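Local structure of halotolerant alpha-type carbonic anhydrase (dCA II) (Dunaliella salina, 1Y7W) at residues A[25-28]-A[29-32]; A[41-44]-A[45-48]. The protein catalyses the reversible hydration of carbon dioxide to bicarbonate as a zinc-dependent alpha-type carbonic anhydrase of a salt-tolerant alga. All coordinates share one frame; numbering follows the deposited sequence. Where two conformers were deposited one is given.

Contact 1: residues A[25-28]-A[29-32]; sequences YMQH and GFDW
Gln27 lies across Phe30 and Asp31, where two tight turns follow one another. Its chain runs extended beyond CG and lays the amide flat against the Asp31 carboxylate, the two planes 18° apart. Gln27 CD is 4.0 Å from Asp31 CB. Gln27 OE1 meets the rim of Phe30, 3.5 Å from its CD2 and in the ring plane. The backbone beneath is a type I turn, Tyr25 to His28, followed by a type I' turn, Gln27 to Phe30. Phe30 N closes the second turn on Gln27 O at 2.9 Å. Gly29 is required by its own backbone angles, since a CB there would be jammed against the carbonyl oxygen of His28. One water joins the turns to Asp31: it accepts from Gln27 N and Gly29 N and donates to Asp31 OD1 at 2.7 Å. The carboxylate points at this water because Asp31 CG sits between the backbone N and the carbonyl carbon (chi1 54°). With Gln27 replaced by an alanine, the Asp31 carboxylate is likely to lose its stacked amide and the Phe30 edge its oxygen neighbour. The Trp32 indole lies against Gly29, whose CA stands 3.3 Å above its plane. The indole edge is directed at one face of Tyr25 in an offset edge-to-face pair, planes at 75°. The closest atoms are Tyr25 CE2 and Trp32 CH2, 3.9 Å apart. The Tyr25 side chain is about 7 Å from the zinc ion. Trp32 NE1 hydrogen-bonds to Asp24 O, and His28 ND1 hydrogen-bonds to Asn275 O. The double turn lies in the loop before strand 36-37. It packs on Thr233 and Pro234, between strands 224-229 and 240-251, and on Arg276, between helix 253-266 and strand 287-289.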
# COMPACT_ATOMS: atom_id res chain seq x y z
N TYR A 25 14.90 -5.66 5.51
CA TYR A 25 15.08 -4.92 4.27
C TYR A 25 16.50 -4.53 3.96
O TYR A 25 16.75 -3.68 3.07
CB TYR A 25 14.21 -3.66 4.28
CG TYR A 25 12.75 -4.00 4.13
CD1 TYR A 25 11.95 -4.24 5.26
CD2 TYR A 25 12.16 -4.04 2.88
CE1 TYR A 25 10.57 -4.50 5.12
CE2 TYR A 25 10.79 -4.30 2.72
CZ TYR A 25 10.00 -4.51 3.84
OH TYR A 25 8.63 -4.66 3.66
N MET A 26 17.45 -5.13 4.66
CA MET A 26 18.83 -4.77 4.40
C MET A 26 19.23 -4.96 2.94
O MET A 26 19.98 -4.16 2.41
CB MET A 26 19.78 -5.53 5.33
CG MET A 26 21.22 -5.05 5.18
SD MET A 26 22.40 -5.93 6.22
CE MET A 26 23.14 -7.11 4.90
N GLN A 27 18.71 -6.00 2.28
CA GLN A 27 19.04 -6.20 0.89
C GLN A 27 17.84 -5.98 0.01
O GLN A 27 17.80 -6.45 -1.13
CB GLN A 27 19.56 -7.63 0.65
CG GLN A 27 20.89 -7.89 1.37
CD GLN A 27 21.39 -9.26 1.07
OE1 GLN A 27 21.33 -9.74 -0.08
NE2 GLN A 27 21.84 -9.94 2.10
N HIS A 28 16.87 -5.26 0.54
CA HIS A 28 15.63 -4.96 -0.18
C HIS A 28 15.00 -6.22 -0.77
O HIS A 28 14.42 -6.20 -1.86
CB HIS A 28 15.89 -3.91 -1.26
CG HIS A 28 16.39 -2.63 -0.67
ND1 HIS A 28 15.56 -1.72 -0.02
CD2 HIS A 28 17.66 -2.19 -0.47
CE1 HIS A 28 16.31 -0.78 0.55
NE2 HIS A 28 17.59 -1.05 0.30
N GLY A 29 15.09 -7.31 -0.01
CA GLY A 29 14.50 -8.55 -0.46
C GLY A 29 15.31 -9.40 -1.43
O GLY A 29 14.84 -10.46 -1.86
N PHE A 30 16.51 -8.96 -1.79
CA PHE A 30 17.33 -9.72 -2.72
C PHE A 30 17.57 -11.13 -2.14
O PHE A 30 17.71 -12.07 -2.91
CB PHE A 30 18.71 -9.02 -2.94
CG PHE A 30 19.60 -9.71 -3.93
CD1 PHE A 30 19.23 -9.88 -5.26
CD2 PHE A 30 20.89 -10.10 -3.55
CE1 PHE A 30 20.14 -10.42 -6.19
CE2 PHE A 30 21.78 -10.64 -4.47
CZ PHE A 30 21.39 -10.80 -5.78
N ASP A 31 17.68 -11.20 -0.83
CA ASP A 31 17.94 -12.45 -0.07
C ASP A 31 16.72 -13.33 0.24
O ASP A 31 16.88 -14.54 0.54
CB ASP A 31 18.64 -12.15 1.28
CG ASP A 31 17.90 -11.14 2.15
OD1 ASP A 31 17.17 -10.26 1.65
OD2 ASP A 31 18.08 -11.22 3.38
N TRP A 32 15.54 -12.75 0.14
CA TRP A 32 14.30 -13.48 0.50
C TRP A 32 14.04 -14.82 -0.19
O TRP A 32 13.70 -15.79 0.50
CB TRP A 32 13.05 -12.60 0.27
CG TRP A 32 12.95 -11.43 1.19
CD1 TRP A 32 13.77 -11.10 2.23
CD2 TRP A 32 12.03 -10.36 1.05
NE1 TRP A 32 13.42 -9.86 2.75
CE2 TRP A 32 12.36 -9.38 2.03
CE3 TRP A 32 10.96 -10.12 0.17
CZ2 TRP A 32 11.67 -8.18 2.15
CZ3 TRP A 32 10.27 -8.92 0.29
CH2 TRP A 32 10.63 -7.97 1.28
O HOH W 1 16.48 -7.75 2.47

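Contact 2: residues A[41-44]-A[45-48]; sequences TKYP and ACSG
Cys46, half of the disulfide to Cys236, sets its sulfur obliquely beside the ring of Tyr43, three residues back. SG of Cys46 is 5.3 Å from the centroid of the Tyr43 ring and 48° off its normal, an oblique sulfur-aromatic contact. The closer touch is at the root of the tyrosine, where Tyr43 CB meets Cys46 SG at 3.6 Å. A short 3-10 helix makes this spacing, with Pro44 in its first turn. Cys46 N bonds to Tyr43 O at 3.0 Å, and Ser47 N reaches Pro44 O at a longer 3.3 Å. Gly48 N continues the pattern to Ala45 O. Cys46 SG lies anti to its own carbonyl carbon (chi1 -65°), which brings it alongside Tyr43 CB. The Tyr43 ring lies on Lys42, whose CG stands 3.6 Å above the ring centre. The Tyr43 side chain also packs on Tyr23, Leu35 and Pro234. The disulfide therefore ties this surface turn, which comes after strand 40-41, to the chain near Pro234, and the tyrosine packs onto that same part of the chain. The tyrosine carbonyl has a second partner besides the cysteine amide: a water donates a hydrogen bond to Tyr43 O at 3.0 Å and also bonds to Ser47 OG.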
# COMPACT_ATOMS: atom_id res chain seq x y z
N THR A 41 13.28 -24.31 1.98
CA THR A 41 13.11 -22.92 1.54
C THR A 41 11.96 -22.24 2.28
O THR A 41 10.80 -22.72 2.31
CB THR A 41 12.92 -22.86 0.05
OG1 THR A 41 14.06 -23.44 -0.56
CG2 THR A 41 12.80 -21.36 -0.44
N LYS A 42 12.26 -21.10 2.86
CA LYS A 42 11.27 -20.41 3.69
C LYS A 42 10.17 -19.72 2.91
O LYS A 42 9.01 -19.83 3.24
CB LYS A 42 12.03 -19.44 4.59
CG LYS A 42 11.29 -18.83 5.77
CD LYS A 42 12.43 -18.19 6.57
CE LYS A 42 11.99 -17.22 7.60
NZ LYS A 42 13.23 -16.55 8.13
N TYR A 43 10.53 -19.09 1.82
CA TYR A 43 9.59 -18.33 1.01
C TYR A 43 9.66 -18.68 -0.47
O TYR A 43 10.06 -17.86 -1.35
CB TYR A 43 9.90 -16.83 1.21
CG TYR A 43 9.93 -16.38 2.63
CD1 TYR A 43 8.85 -16.60 3.46
CD2 TYR A 43 11.03 -15.69 3.15
CE1 TYR A 43 8.85 -16.14 4.74
CE2 TYR A 43 11.02 -15.22 4.44
CZ TYR A 43 9.94 -15.45 5.23
OH TYR A 43 9.91 -14.97 6.53
N PRO A 44 9.20 -19.90 -0.81
CA PRO A 44 9.21 -20.36 -2.19
C PRO A 44 8.45 -19.46 -3.17
O PRO A 44 8.87 -19.32 -4.34
CB PRO A 44 8.63 -21.79 -2.10
CG PRO A 44 7.76 -21.72 -0.90
CD PRO A 44 8.59 -20.90 0.10
N ALA A 45 7.37 -18.81 -2.71
CA ALA A 45 6.60 -17.97 -3.65
C ALA A 45 7.29 -16.65 -3.99
O ALA A 45 6.94 -15.99 -4.96
CB ALA A 45 5.17 -17.70 -3.11
N CYS A 46 8.29 -16.28 -3.20
CA CYS A 46 9.04 -15.03 -3.51
C CYS A 46 9.89 -15.17 -4.75
O CYS A 46 10.45 -14.17 -5.24
CB CYS A 46 9.89 -14.58 -2.31
SG CYS A 46 8.87 -14.09 -0.89
N SER A 47 9.98 -16.40 -5.27
CA SER A 47 10.67 -16.67 -6.53
C SER A 47 9.71 -16.74 -7.71
O SER A 47 10.13 -17.06 -8.82
CB SER A 47 11.42 -18.03 -6.49
OG SER A 47 12.49 -17.94 -5.61
N GLY A 48 8.42 -16.49 -7.49
CA GLY A 48 7.47 -16.55 -8.63
C GLY A 48 7.75 -15.61 -9.81
O GLY A 48 8.70 -14.78 -9.78
O HOH W 2 12.12 -18.81 -3.31

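How the contacts relate
Contact 1 (25-32) comes first along the chain and contact 2 (41-48) follows, with the short strands 36-37 and 40-41 between them. Their centres are about 13 Å apart, on the same side of the chain's centre. Neither belongs to the large mixed sheet that carries the zinc ligands. They touch directly, Trp32 O lying 3.8 Å from Tyr43 CD2. They also share neighbours: Trp32 and Tyr43 both pack on Tyr23 and on Pro234. Contact 1 lies nearer the zinc ion. Contact 2 is fixed covalently to Cys236, while contact 1 reaches the same loop by packing of Trp32 on Pro234 and Tyr25 on Thr233.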